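Local structure of malonyl CoA-ACP transacylase (Xanthomonas oryzae pv. oryzae, 3K89) at residues E33-D45 with L107-R119. The protein probably transfers the malonyl group from malonyl-CoA to holo-acyl carrier protein, supplying malonyl-ACP for fatty acid synthesis. Residues are numbered along the deposited sequence; the frame is centred on the assembly and turned at random.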
# COMPACT_ATOMS: atom_id res chain seq x y z
N GLU A 33 10.40 -19.34 2.36
CA GLU A 33 11.61 -18.94 3.09
C GLU A 33 11.55 -17.44 3.44
O GLU A 33 11.90 -17.04 4.56
CB GLU A 33 12.87 -19.26 2.28
CG GLU A 33 13.12 -20.75 2.17
CD GLU A 33 14.22 -21.08 1.17
OE1 GLU A 33 14.78 -20.16 0.52
OE2 GLU A 33 14.51 -22.29 1.01
N THR A 34 11.10 -16.63 2.48
CA THR A 34 10.92 -15.19 2.70
C THR A 34 9.87 -14.92 3.77
O THR A 34 10.08 -14.06 4.63
CB THR A 34 10.58 -14.50 1.37
OG1 THR A 34 11.72 -14.67 0.52
CG2 THR A 34 10.33 -13.01 1.55
N PHE A 35 8.75 -15.64 3.71
CA PHE A 35 7.73 -15.49 4.76
C PHE A 35 8.27 -15.86 6.13
O PHE A 35 7.97 -15.18 7.10
CB PHE A 35 6.47 -16.31 4.45
CG PHE A 35 5.46 -15.59 3.60
CD1 PHE A 35 5.64 -15.50 2.23
CD2 PHE A 35 4.33 -15.03 4.17
CE1 PHE A 35 4.70 -14.83 1.42
CE2 PHE A 35 3.37 -14.35 3.39
CZ PHE A 35 3.56 -14.26 2.00
N ALA A 36 9.10 -16.90 6.19
CA ALA A 36 9.67 -17.33 7.47
C ALA A 36 10.56 -16.24 8.05
O ALA A 36 10.50 -15.95 9.24
CB ALA A 36 10.43 -18.64 7.29
N GLU A 37 11.34 -15.59 7.19
CA GLU A 37 12.23 -14.50 7.59
C GLU A 37 11.41 -13.30 8.11
O GLU A 37 11.70 -12.75 9.17
CB GLU A 37 13.09 -14.10 6.40
CG GLU A 37 14.11 -12.99 6.64
CD GLU A 37 14.96 -12.70 5.42
OE1 GLU A 37 15.12 -13.61 4.57
OE2 GLU A 37 15.49 -11.56 5.33
N ALA A 38 10.37 -12.95 7.37
CA ALA A 38 9.48 -11.87 7.78
C ALA A 38 8.79 -12.21 9.09
O ALA A 38 8.65 -11.34 9.97
CB ALA A 38 8.45 -11.60 6.66
N SER A 39 8.39 -13.48 9.24
CA SER A 39 7.64 -13.93 10.43
C SER A 39 8.45 -13.76 11.71
O SER A 39 7.90 -13.42 12.77
CB SER A 39 7.22 -15.39 10.28
OG SER A 39 6.21 -15.51 9.29
N GLU A 40 9.76 -14.00 11.62
CA GLU A 40 10.66 -13.75 12.76
C GLU A 40 10.60 -12.30 13.25
O GLU A 40 10.60 -12.05 14.46
CB GLU A 40 12.10 -14.18 12.43
CG GLU A 40 12.26 -15.70 12.37
CD GLU A 40 11.72 -16.41 13.63
OE1 GLU A 40 12.12 -16.01 14.76
OE2 GLU A 40 10.90 -17.34 13.49
N GLY A 41 10.51 -11.36 12.31
CA GLY A 41 10.40 -9.95 12.66
C GLY A 41 9.01 -9.62 13.19
O GLY A 41 8.87 -8.87 14.17
N ALA A 42 7.99 -10.19 12.55
CA ALA A 42 6.60 -9.85 12.87
C ALA A 42 6.10 -10.47 14.16
O ALA A 42 5.18 -9.94 14.79
CB ALA A 42 5.65 -10.23 11.72
N GLY A 43 6.69 -11.59 14.56
CA GLY A 43 6.24 -12.31 15.77
C GLY A 43 5.07 -13.26 15.57
O GLY A 43 4.47 -13.78 16.55
N VAL A 44 4.73 -13.52 14.32
CA VAL A 44 3.61 -14.37 13.96
C VAL A 44 3.99 -15.12 12.67
O VAL A 44 4.73 -14.57 11.85
CB VAL A 44 2.31 -13.49 13.79
CG1 VAL A 44 2.54 -12.33 12.84
CG2 VAL A 44 1.13 -14.32 13.40
N ASP A 45 3.53 -16.37 12.53
CA ASP A 45 3.75 -17.19 11.31
C ASP A 45 2.86 -16.65 10.19
O ASP A 45 1.67 -16.99 10.09
CB ASP A 45 3.48 -18.68 11.57
CG ASP A 45 3.88 -19.59 10.39
OD1 ASP A 45 3.96 -19.13 9.22
OD2 ASP A 45 4.12 -20.79 10.64
N LEU A 107 15.53 -0.95 4.53
CA LEU A 107 15.28 -1.74 5.73
C LEU A 107 15.49 -3.22 5.44
O LEU A 107 15.14 -3.70 4.36
CB LEU A 107 13.84 -1.56 6.19
CG LEU A 107 13.47 -0.19 6.78
CD1 LEU A 107 11.96 -0.16 6.98
CD2 LEU A 107 14.19 0.07 8.09
N SER A 108 16.02 -3.96 6.41
CA SER A 108 15.99 -5.44 6.32
C SER A 108 14.55 -5.93 6.31
O SER A 108 13.64 -5.25 6.80
CB SER A 108 16.74 -6.06 7.50
OG SER A 108 16.02 -5.84 8.71
N LEU A 109 14.33 -7.13 5.76
CA LEU A 109 12.98 -7.72 5.79
C LEU A 109 12.50 -7.93 7.23
O LEU A 109 11.34 -7.64 7.56
CB LEU A 109 12.95 -9.02 4.98
CG LEU A 109 11.65 -9.84 5.04
CD1 LEU A 109 10.44 -9.04 4.57
CD2 LEU A 109 11.86 -11.12 4.23
N HIS A 110 13.40 -8.40 8.08
CA HIS A 110 13.10 -8.60 9.51
C HIS A 110 12.55 -7.30 10.14
O HIS A 110 11.48 -7.30 10.78
CB HIS A 110 14.38 -9.01 10.25
CG HIS A 110 14.18 -9.29 11.70
ND1 HIS A 110 14.14 -8.30 12.66
CD2 HIS A 110 14.03 -10.46 12.37
CE1 HIS A 110 13.96 -8.84 13.85
NE2 HIS A 110 13.89 -10.15 13.70
N ASP A 111 13.31 -6.22 9.98
CA ASP A 111 12.93 -4.92 10.54
C ASP A 111 11.66 -4.36 9.91
O ASP A 111 10.84 -3.79 10.60
CB ASP A 111 14.05 -3.91 10.38
CG ASP A 111 15.19 -4.12 11.36
OD1 ASP A 111 15.05 -4.94 12.30
OD2 ASP A 111 16.21 -3.44 11.20
N GLY A 112 11.52 -4.52 8.59
CA GLY A 112 10.32 -4.05 7.92
C GLY A 112 9.08 -4.73 8.45
O GLY A 112 8.05 -4.06 8.72
N ALA A 113 9.17 -6.05 8.61
CA ALA A 113 8.03 -6.84 9.10
C ALA A 113 7.69 -6.45 10.53
O ALA A 113 6.52 -6.30 10.86
CB ALA A 113 8.34 -8.34 9.00
N HIS A 114 8.72 -6.26 11.36
CA HIS A 114 8.50 -5.81 12.74
C HIS A 114 7.84 -4.42 12.74
O HIS A 114 6.85 -4.18 13.46
CB HIS A 114 9.83 -5.78 13.50
CG HIS A 114 9.74 -5.15 14.85
ND1 HIS A 114 8.96 -5.67 15.87
CD2 HIS A 114 10.34 -4.05 15.37
CE1 HIS A 114 9.09 -4.92 16.95
NE2 HIS A 114 9.92 -3.93 16.67
N LEU A 115 8.37 -3.53 11.92
CA LEU A 115 7.91 -2.16 11.90
C LEU A 115 6.44 -2.04 11.50
O LEU A 115 5.71 -1.25 12.07
CB LEU A 115 8.80 -1.32 10.97
CG LEU A 115 8.47 0.17 10.86
CD1 LEU A 115 8.53 0.87 12.22
CD2 LEU A 115 9.41 0.85 9.86
N VAL A 116 6.03 -2.80 10.49
CA VAL A 116 4.64 -2.67 10.03
C VAL A 116 3.64 -3.42 10.92
O VAL A 116 2.47 -3.04 10.96
CB VAL A 116 4.45 -2.98 8.53
CG1 VAL A 116 5.37 -2.07 7.69
CG2 VAL A 116 4.69 -4.48 8.23
N ARG A 117 4.10 -4.45 11.63
CA ARG A 117 3.27 -5.00 12.71
C ARG A 117 2.99 -3.89 13.74
O ARG A 117 1.83 -3.69 14.15
CB ARG A 117 3.93 -6.22 13.37
CG ARG A 117 3.15 -6.75 14.60
CD ARG A 117 2.40 -8.01 14.30
NE ARG A 117 1.47 -8.40 15.38
CZ ARG A 117 1.74 -9.28 16.35
NH1 ARG A 117 2.91 -9.89 16.42
NH2 ARG A 117 0.80 -9.54 17.26
N LEU A 118 4.04 -3.15 14.13
CA LEU A 118 3.88 -2.02 15.05
C LEU A 118 3.00 -0.94 14.44
O LEU A 118 2.10 -0.42 15.10
CB LEU A 118 5.23 -1.42 15.46
CG LEU A 118 6.14 -2.27 16.33
CD1 LEU A 118 7.41 -1.49 16.63
CD2 LEU A 118 5.44 -2.70 17.63
N ARG A 119 3.23 -0.62 13.16
CA ARG A 119 2.41 0.38 12.47
C ARG A 119 0.91 0.04 12.57
O ARG A 119 0.10 0.89 12.97
CB ARG A 119 2.85 0.52 11.00
CG ARG A 119 2.09 1.59 10.18
CD ARG A 119 2.76 1.70 8.81
NE ARG A 119 2.11 2.65 7.89
CZ ARG A 119 1.12 2.34 7.05
NH1 ARG A 119 0.59 1.12 7.05
NH2 ARG A 119 0.64 3.27 6.21
O HOH W 1 15.88 -9.69 7.30
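G41 and A42 at the C-terminal end of helix 33-42 press against H110, A113 and H114 in the first turns of helix 109-119, the two axes crossing at -50° and approaching to 6.9 Å. Such closeness depends on small residues. G41 lets the backbones meet: its CA lies 3.4 Å from H110 O in a CA-H...O contact, in a space that a CB would have to share with that oxygen. The same CA sits over one face of the H110 imidazole, 3.7 Å from the ring centroid and 13° off its normal, a CH-pi contact. H110 reaches it because CG is anti to the backbone N (chi1 -177°), which swings the ring alongside the partner helix. Deeper in, the A113 methyl packs against those of A38 and A42; A113 CB lies 4.0 Å from A38 CB. Toward T34, where the axes diverge, L109 provides the bulk: its CD2 branch meets T34 CG2 and the aliphatic part of E37, while CD1 packs on A38 CB. Both A38 and L109 also touch helix 61-81, which extends this apolar layer. The carboxylate of E37 is shared, OE1 forming a salt bridge with R77 of that helix and OE2 accepting from a water that in turn accepts from H110 N, an amide in the first turn of its helix. At the other end, R117 NH1 donates to A42 O at 2.8 Å, with the oxygen in the guanidinium plane and the donor in the carbonyl plane. R117 NE pairs with E62, which should help fix the guanidinium's rotation. The close helix packing thus rests on glycine and alanine, while arginine and a bridging water satisfy backbone groups near the helix ends, joining helices 30-42 and 109-126 of the acyltransferase domain away from its predicted active site.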